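Local structure of methionine import ATP-binding protein metN 2 (Enterococcus faecalis, 2QSW) at residues A[85-89]-A[90-94]. The protein is the ATP-binding subunit of a bacterial ABC importer, represented here by its C-terminal NIL domain, which belongs to the ACT clan. Residues are numbered along the deposited sequence; the frame is centred on the assembly and turned at random. Where two conformers were deposited one is given.
Sequences EGLRK and LRVET. With ZN (zinc ion), chain B.
Arg-88, in the conformer given, reaches across the helix-to-strand turn on a chain extended from CG to NE and grips the backbone carbonyl of Thr-94 side-on, with NE at 2.8 Å and NH2 at 2.7 Å from Thr-94 O. Both nitrogens approach from the same face of the carbonyl, tilted from its plane, whereas the oxygen lies nearly in the guanidinium plane. Glu-85 OE1 lies in that plane too, in a long salt bridge with Arg-88 NH1, 3.3 Å but nearly straight (166°), and the two in-plane partners orient the group. Glu-93 OE1 binds zinc at 2.0 Å, a site completed by His-31, Glu-33 and a water. A Schellman motif closes the helix: Val-92 N donates to Leu-87 O (2.9 Å), Arg-91 N to Arg-88 O, and Arg-91 takes the positive phi (72°) this requires. Thr-94 OG1, beside its own backbone N (chi1 -57°), donates back to Val-92 O at 2.8 Å, while Arg-88 CA adds a CA-H...O contact to that carbonyl. The same hydroxyl oxygen lies 3.3 Å from Leu-87 CB, where the two side chains cross at about a right angle. Leu-87 and Val-92 pack together on Leu-28 of strand 24-31, and Leu-87 also meets Ile-39 and Ile-43 of helix 39-47. The turn connects helix 77-89 to strand 93-96, outermost within this chain, where Asn-99 of the second subunit accepts from Thr-94 N.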
ATOM      1  N   GLU A  85      -5.194  -5.854   1.422  1.00 13.32           N
ATOM      2  CA  GLU A  85      -6.196  -5.727   0.326  1.00 13.61           C
ATOM      3  C   GLU A  85      -7.585  -6.086   0.857  1.00 13.14           C
ATOM      4  O   GLU A  85      -8.592  -5.470   0.436  1.00 13.32           O
ATOM      5  CB  GLU A  85      -5.816  -6.594  -0.873  1.00 14.56           C
ATOM      6  CG  GLU A  85      -6.640  -6.367  -2.118  1.00 16.33           C
ATOM      7  CD  GLU A  85      -6.657  -4.946  -2.621  1.00 20.51           C
ATOM      8  OE1 GLU A  85      -5.703  -4.182  -2.358  1.00 19.04           O
ATOM      9  OE2 GLU A  85      -7.661  -4.624  -3.313  1.00 23.92           O
ATOM     10  N   GLY A  86      -7.668  -7.053   1.781  1.00 13.28           N
ATOM     11  CA  GLY A  86      -8.945  -7.413   2.407  1.00 12.88           C
ATOM     12  C   GLY A  86      -9.626  -6.217   3.062  1.00 12.14           C
ATOM     13  O   GLY A  86     -10.819  -5.938   2.827  1.00 13.63           O
ATOM     14  N   LEU A  87      -8.863  -5.478   3.865  1.00 11.71           N
ATOM     15  CA  LEU A  87      -9.330  -4.229   4.473  1.00 12.38           C
ATOM     16  C   LEU A  87      -9.864  -3.277   3.428  1.00 12.56           C
ATOM     17  O   LEU A  87     -10.957  -2.713   3.563  1.00 13.04           O
ATOM     18  CB  LEU A  87      -8.201  -3.587   5.290  1.00 12.48           C
ATOM     19  CG  LEU A  87      -7.907  -4.262   6.656  1.00 12.53           C
ATOM     20  CD1 LEU A  87      -6.540  -3.840   7.189  1.00 13.38           C
ATOM     21  CD2 LEU A  87      -9.070  -3.997   7.683  1.00 14.77           C
ATOM     22  N   ARG A  88      -9.109  -3.089   2.346  1.00 12.03           N
ATOM     23  CA  ARG A  88      -9.542  -2.170   1.288  0.50 12.54           C
ATOM     24  C   ARG A  88     -10.864  -2.605   0.690  1.00 12.19           C
ATOM     25  O   ARG A  88     -11.749  -1.788   0.450  1.00 12.92           O
ATOM     26  CB  ARG A  88      -8.493  -2.096   0.192  0.50 12.59           C
ATOM     27  CG  ARG A  88      -7.274  -1.314   0.641  0.50 11.86           C
ATOM     28  CD  ARG A  88      -6.124  -1.540  -0.295  0.50 13.20           C
ATOM     29  NE  ARG A  88      -4.947  -0.794   0.112  0.50 11.08           N
ATOM     30  CZ  ARG A  88      -3.723  -1.047  -0.327  0.50 14.49           C
ATOM     31  NH1 ARG A  88      -3.528  -2.016  -1.212  0.50 14.80           N
ATOM     32  NH2 ARG A  88      -2.701  -0.331   0.112  0.50 13.29           N
ATOM     33  N   LYS A  89     -11.008  -3.894   0.451  1.00 11.70           N
ATOM     34  CA  LYS A  89     -12.241  -4.444  -0.144  1.00 13.10           C
ATOM     35  C   LYS A  89     -13.437  -4.320   0.801  1.00 12.99           C
ATOM     36  O   LYS A  89     -14.582  -4.161   0.364  1.00 14.14           O
ATOM     37  CB  LYS A  89     -12.025  -5.891  -0.580  1.00 13.26           C
ATOM     38  CG  LYS A  89     -11.043  -5.987  -1.788  1.00 13.98           C
ATOM     39  CD  LYS A  89     -10.749  -7.450  -2.223  1.00 15.88           C
ATOM     40  CE  LYS A  89      -9.893  -8.206  -1.190  1.00 16.66           C
ATOM     41  NZ  LYS A  89      -9.464  -9.518  -1.643  1.00 15.58           N
ATOM     42  N   LEU A  90     -13.157  -4.398   2.101  1.00 13.73           N
ATOM     43  CA  LEU A  90     -14.131  -4.130   3.163  1.00 13.73           C
ATOM     44  C   LEU A  90     -14.368  -2.616   3.372  1.00 13.59           C
ATOM     45  O   LEU A  90     -15.065  -2.248   4.319  1.00 15.54           O
ATOM     46  CB  LEU A  90     -13.693  -4.791   4.474  1.00 14.26           C
ATOM     47  CG  LEU A  90     -13.648  -6.337   4.403  1.00 14.82           C
ATOM     48  CD1 LEU A  90     -13.019  -6.854   5.718  1.00 17.27           C
ATOM     49  CD2 LEU A  90     -15.045  -6.935   4.122  1.00 14.76           C
ATOM     50  N   ARG A  91     -13.846  -1.756   2.490  1.00 13.65           N
ATOM     51  CA  ARG A  91     -14.099  -0.304   2.464  1.00 13.43           C
ATOM     52  C   ARG A  91     -13.418   0.408   3.621  1.00 13.09           C
ATOM     53  O   ARG A  91     -13.879   1.436   4.123  1.00 14.71           O
ATOM     54  CB  ARG A  91     -15.599  -0.008   2.310  1.00 14.05           C
ATOM     55  CG  ARG A  91     -16.232  -0.762   1.099  1.00 14.53           C
ATOM     56  CD  ARG A  91     -17.756  -0.840   1.058  1.00 14.92           C
ATOM     57  NE  ARG A  91     -18.321   0.496   0.880  1.00 16.84           N
ATOM     58  CZ  ARG A  91     -19.613   0.812   0.991  1.00 17.88           C
ATOM     59  NH1 ARG A  91     -20.511  -0.093   1.320  1.00 18.23           N
ATOM     60  NH2 ARG A  91     -19.982   2.086   0.826  1.00 18.02           N
ATOM     61  N   VAL A  92     -12.261  -0.136   4.015  1.00 13.21           N
ATOM     62  CA  VAL A  92     -11.347   0.501   4.907  1.00 12.91           C
ATOM     63  C   VAL A  92     -10.071   0.834   4.104  1.00 13.40           C
ATOM     64  O   VAL A  92      -9.250  -0.045   3.822  1.00 13.26           O
ATOM     65  CB  VAL A  92     -10.979  -0.431   6.145  1.00 13.83           C
ATOM     66  CG1 VAL A  92      -9.952   0.267   7.002  1.00 12.61           C
ATOM     67  CG2 VAL A  92     -12.210  -0.835   6.942  1.00 13.27           C
ATOM     68  N   GLU A  93      -9.904   2.096   3.760  1.00 12.84           N
ATOM     69  CA  GLU A  93      -8.712   2.535   3.013  1.00 13.44           C
ATOM     70  C   GLU A  93      -7.468   2.278   3.867  1.00 13.48           C
ATOM     71  O   GLU A  93      -7.420   2.626   5.039  1.00 12.97           O
ATOM     72  CB  GLU A  93      -8.777   3.990   2.653  1.00 13.43           C
ATOM     73  CG  GLU A  93      -9.844   4.352   1.638  1.00 14.00           C
ATOM     74  CD  GLU A  93     -11.164   4.821   2.251  1.00 15.67           C
ATOM     75  OE1 GLU A  93     -11.455   4.453   3.418  1.00 16.58           O
ATOM     76  OE2 GLU A  93     -11.888   5.572   1.581  1.00 15.16           O
ATOM     77  N   THR A  94      -6.473   1.621   3.285  1.00 13.43           N
ATOM     78  CA  THR A  94      -5.341   1.115   4.035  1.00 14.03           C
ATOM     79  C   THR A  94      -4.087   1.348   3.221  1.00 14.42           C
ATOM     80  O   THR A  94      -4.052   1.087   2.023  1.00 15.09           O
ATOM     81  CB  THR A  94      -5.538  -0.380   4.329  1.00 13.77           C
ATOM     82  OG1 THR A  94      -6.779  -0.593   5.032  1.00 13.72           O
ATOM     83  CG2 THR A  94      -4.389  -0.929   5.189  1.00 13.40           C
TER
HETATM   84 ZN    ZN B 201     -13.222   5.098   4.006  1.00 14.58          ZN
HETATM   85  O   HOH W   1     -13.285   3.650   5.555  1.00 13.46           O